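Local structure of FAD dependent oxidoreductase domain-containing protein (Deinococcus radiodurans R1, 3C4N) at residues Ala52-Gln57 with Arg103-Gly108. The protein probably acts as an FAD-dependent oxidoreductase of the ETF-QO/FixC family, its nucleotide site occupied by ADP in this crystal. Residues are numbered along the deposited sequence; the frame is centred on the assembly and turned at random.
Sequences AFYLRQ and REQLLG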
ATOM      1  N   ALA A  52       4.526  -6.783 -11.248  1.00 11.13           N
ATOM      2  CA  ALA A  52       5.352  -6.089 -10.252  1.00 12.40           C
ATOM      3  C   ALA A  52       5.955  -7.100  -9.286  1.00 13.32           C
ATOM      4  O   ALA A  52       7.094  -6.949  -8.846  1.00 16.12           O
ATOM      5  CB  ALA A  52       4.531  -5.055  -9.488  1.00  8.60           C
ATOM      6  N   PHE A  53       5.189  -8.138  -8.969  1.00 17.11           N
ATOM      7  CA  PHE A  53       5.680  -9.176  -8.077  1.00 16.94           C
ATOM      8  C   PHE A  53       6.855  -9.928  -8.727  1.00 19.44           C
ATOM      9  O   PHE A  53       7.927 -10.042  -8.130  1.00 19.19           O
ATOM     10  CB  PHE A  53       4.557 -10.150  -7.734  1.00  9.09           C
ATOM     11  CG  PHE A  53       5.023 -11.371  -7.021  1.00  9.68           C
ATOM     12  CD1 PHE A  53       5.577 -11.283  -5.753  1.00 20.62           C
ATOM     13  CD2 PHE A  53       4.920 -12.617  -7.622  1.00 15.92           C
ATOM     14  CE1 PHE A  53       6.026 -12.428  -5.083  1.00 17.67           C
ATOM     15  CE2 PHE A  53       5.364 -13.769  -6.970  1.00 17.55           C
ATOM     16  CZ  PHE A  53       5.917 -13.675  -5.696  1.00 16.31           C
ATOM     17  N   TYR A  54       6.665 -10.407  -9.955  1.00 12.15           N
ATOM     18  CA  TYR A  54       7.717 -11.149 -10.637  1.00 15.05           C
ATOM     19  C   TYR A  54       8.963 -10.296 -10.870  1.00 19.33           C
ATOM     20  O   TYR A  54      10.080 -10.807 -10.833  1.00 19.52           O
ATOM     21  CB  TYR A  54       7.220 -11.712 -11.971  1.00 11.67           C
ATOM     22  CG  TYR A  54       6.142 -12.756 -11.830  1.00 13.46           C
ATOM     23  CD1 TYR A  54       6.331 -13.880 -11.023  1.00 15.50           C
ATOM     24  CD2 TYR A  54       4.932 -12.621 -12.502  1.00  9.77           C
ATOM     25  CE1 TYR A  54       5.332 -14.846 -10.888  1.00 22.75           C
ATOM     26  CE2 TYR A  54       3.930 -13.572 -12.379  1.00 14.75           C
ATOM     27  CZ  TYR A  54       4.125 -14.684 -11.575  1.00 23.04           C
ATOM     28  OH  TYR A  54       3.112 -15.620 -11.458  1.00 19.89           O
ATOM     29  N   LEU A  55       8.780  -9.000 -11.107  1.00 10.41           N
ATOM     30  CA  LEU A  55       9.924  -8.132 -11.307  1.00 12.68           C
ATOM     31  C   LEU A  55      10.700  -7.945 -10.007  1.00 11.94           C
ATOM     32  O   LEU A  55      11.925  -7.808 -10.030  1.00 16.27           O
ATOM     33  CB  LEU A  55       9.494  -6.776 -11.864  1.00 11.29           C
ATOM     34  CG  LEU A  55       9.198  -6.799 -13.363  1.00 13.65           C
ATOM     35  CD1 LEU A  55       8.507  -5.496 -13.765  1.00  7.72           C
ATOM     36  CD2 LEU A  55      10.511  -6.989 -14.139  1.00  6.94           C
ATOM     37  N   ARG A  56      10.002  -7.951  -8.874  1.00  9.38           N
ATOM     38  CA  ARG A  56      10.681  -7.785  -7.587  1.00 14.87           C
ATOM     39  C   ARG A  56      11.551  -8.993  -7.280  1.00 19.89           C
ATOM     40  O   ARG A  56      12.552  -8.879  -6.576  1.00 25.47           O
ATOM     41  CB  ARG A  56       9.684  -7.586  -6.434  1.00 12.25           C
ATOM     42  CG  ARG A  56       8.892  -6.277  -6.479  1.00 20.87           C
ATOM     43  CD  ARG A  56       9.799  -5.074  -6.618  1.00 15.29           C
ATOM     44  NE  ARG A  56      10.768  -4.977  -5.533  1.00 14.05           N
ATOM     45  CZ  ARG A  56      11.822  -4.168  -5.557  1.00 16.05           C
ATOM     46  NH1 ARG A  56      12.042  -3.392  -6.607  1.00 22.16           N
ATOM     47  NH2 ARG A  56      12.661  -4.126  -4.536  1.00 17.34           N
ATOM     48  N   GLN A  57      11.168 -10.154  -7.799  1.00 21.23           N
ATOM     49  CA  GLN A  57      11.958 -11.348  -7.557  1.00 24.36           C
ATOM     50  C   GLN A  57      13.015 -11.576  -8.631  1.00 21.48           C
ATOM     51  O   GLN A  57      14.074 -12.141  -8.353  1.00 22.47           O
ATOM     52  CB  GLN A  57      11.052 -12.569  -7.429  1.00 24.75           C
ATOM     53  CG  GLN A  57      10.161 -12.491  -6.216  1.00 38.82           C
ATOM     54  CD  GLN A  57       9.483 -13.799  -5.911  1.00 46.00           C
ATOM     55  OE1 GLN A  57       8.933 -14.443  -6.806  1.00 43.84           O
ATOM     56  NE2 GLN A  57       9.507 -14.201  -4.641  1.00 40.79           N
ATOM     57  N   ARG A 103      -1.214 -22.406 -14.194  1.00 11.10           N
ATOM     58  CA  ARG A 103      -1.919 -23.311 -13.293  1.00 14.10           C
ATOM     59  C   ARG A 103      -1.049 -23.670 -12.096  1.00 15.77           C
ATOM     60  O   ARG A 103      -1.521 -23.651 -10.956  1.00 11.09           O
ATOM     61  CB  ARG A 103      -2.371 -24.602 -14.005  1.00 19.79           C
ATOM     62  CG  ARG A 103      -3.585 -25.238 -13.315  1.00 14.65           C
ATOM     63  CD  ARG A 103      -4.024 -26.606 -13.845  1.00 15.74           C
ATOM     64  NE  ARG A 103      -3.578 -27.622 -12.902  1.00 20.09           N
ATOM     65  CZ  ARG A 103      -4.331 -28.580 -12.365  1.00 15.33           C
ATOM     66  NH1 ARG A 103      -5.612 -28.712 -12.658  1.00 14.19           N
ATOM     67  NH2 ARG A 103      -3.792 -29.400 -11.486  1.00 18.88           N
ATOM     68  N   GLU A 104       0.217 -23.987 -12.363  1.00  9.60           N
ATOM     69  CA  GLU A 104       1.169 -24.350 -11.322  1.00 16.31           C
ATOM     70  C   GLU A 104       1.347 -23.219 -10.312  1.00 17.26           C
ATOM     71  O   GLU A 104       1.398 -23.460  -9.101  1.00 16.59           O
ATOM     72  CB  GLU A 104       2.523 -24.706 -11.942  1.00 18.85           C
ATOM     73  CG  GLU A 104       3.427 -25.437 -10.969  1.00 33.61           C
ATOM     74  CD  GLU A 104       4.695 -26.009 -11.605  1.00 38.79           C
ATOM     75  OE1 GLU A 104       5.221 -27.008 -11.059  1.00 39.04           O
ATOM     76  OE2 GLU A 104       5.173 -25.468 -12.626  1.00 41.05           O
ATOM     77  N   GLN A 105       1.441 -21.989 -10.822  1.00 15.86           N
ATOM     78  CA  GLN A 105       1.593 -20.807  -9.979  1.00 15.71           C
ATOM     79  C   GLN A 105       0.404 -20.710  -9.016  1.00 23.93           C
ATOM     80  O   GLN A 105       0.575 -20.522  -7.806  1.00 29.32           O
ATOM     81  CB  GLN A 105       1.660 -19.536 -10.838  1.00 14.00           C
ATOM     82  CG  GLN A 105       2.962 -19.310 -11.560  1.00 12.51           C
ATOM     83  CD  GLN A 105       4.107 -19.001 -10.622  1.00 21.96           C
ATOM     84  OE1 GLN A 105       4.997 -19.827 -10.439  1.00 24.71           O
ATOM     85  NE2 GLN A 105       4.091 -17.810 -10.013  1.00 14.30           N
ATOM     86  N   LEU A 106      -0.799 -20.854  -9.568  1.00 20.77           N
ATOM     87  CA  LEU A 106      -2.040 -20.803  -8.802  1.00 17.81           C
ATOM     88  C   LEU A 106      -2.022 -21.760  -7.612  1.00 18.23           C
ATOM     89  O   LEU A 106      -2.171 -21.334  -6.468  1.00 17.56           O
ATOM     90  CB  LEU A 106      -3.225 -21.130  -9.719  1.00  6.75           C
ATOM     91  CG  LEU A 106      -4.086 -20.011 -10.334  1.00 15.86           C
ATOM     92  CD1 LEU A 106      -3.373 -18.700 -10.378  1.00 11.25           C
ATOM     93  CD2 LEU A 106      -4.534 -20.439 -11.709  1.00  7.97           C
ATOM     94  N   LEU A 107      -1.836 -23.050  -7.878  1.00 14.67           N
ATOM     95  CA  LEU A 107      -1.806 -24.046  -6.806  1.00 16.92           C
ATOM     96  C   LEU A 107      -0.638 -23.838  -5.834  1.00 20.04           C
ATOM     97  O   LEU A 107      -0.710 -24.248  -4.682  1.00 11.87           O
ATOM     98  CB  LEU A 107      -1.737 -25.458  -7.396  1.00  8.30           C
ATOM     99  CG  LEU A 107      -2.884 -25.905  -8.309  1.00 12.07           C
ATOM    100  CD1 LEU A 107      -2.564 -27.279  -8.861  1.00  7.76           C
ATOM    101  CD2 LEU A 107      -4.196 -25.923  -7.551  1.00  9.89           C
ATOM    102  N   GLY A 108       0.435 -23.200  -6.300  1.00 28.92           N
ATOM    103  CA  GLY A 108       1.576 -22.966  -5.433  1.00 24.16           C
ATOM    104  C   GLY A 108       1.571 -21.564  -4.848  1.00 26.91           C
ATOM    105  O   GLY A 108       2.545 -21.137  -4.224  1.00 21.58           O
TER
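Y54 and Q105 reach out from opposite directions and meet at the phenol oxygen, the only direct contact between the segments 52-57 and 103-108, although the CA atoms of Y54 and Q105 are still 11.5 Å apart. NE2 of Q105 donates a hydrogen bond to Y54 OH over 2.8 Å. The bond is bent, with an N-H...O angle of 134°. Seen from the glutamine, OH sits 31° out of the amide plane. From the tyrosine's side the approach is in the ring plane: NE2 of Q105 lies at the ring edge, on the flank that carries CE1 of Y54, 3.3 Å from that carbon, so the contact is edge-on and the amide touches neither ring face. Ring and amide planes are turned 54° against each other. On Y54, the first torsion sets CG anti to the carbonyl carbon, and the rigid ring carries OH across most of the gap. Q105 follows the same first turn but bends at chi2, turning its amide nitrogen to the hydroxyl; CG and CD of Q105 pass at 3.7 and 3.6 Å from Y54 OH. The buried phenol thereby gains a polar partner from a partly exposed glutamine. Only 84 Å² is buried between the two segments, nearly all of it on Y54 and Q105. Helix 46-58 follows strand 36-42 in what the strand-turn-helix and glycine pattern suggest is a Rossmann-type nucleotide-binding unit, and the side chain of Y54 stays about 12 Å from the bound ADP. L110, just beyond the end of helix 96-107, touches both side chains, while helix 379-398 flanks them through L384 and sets H388 edge-to-face with the Y54 ring. Behind the pair, A52 and L55 pack on strand 64-67, and L106 and L107 rest on strand 167-169.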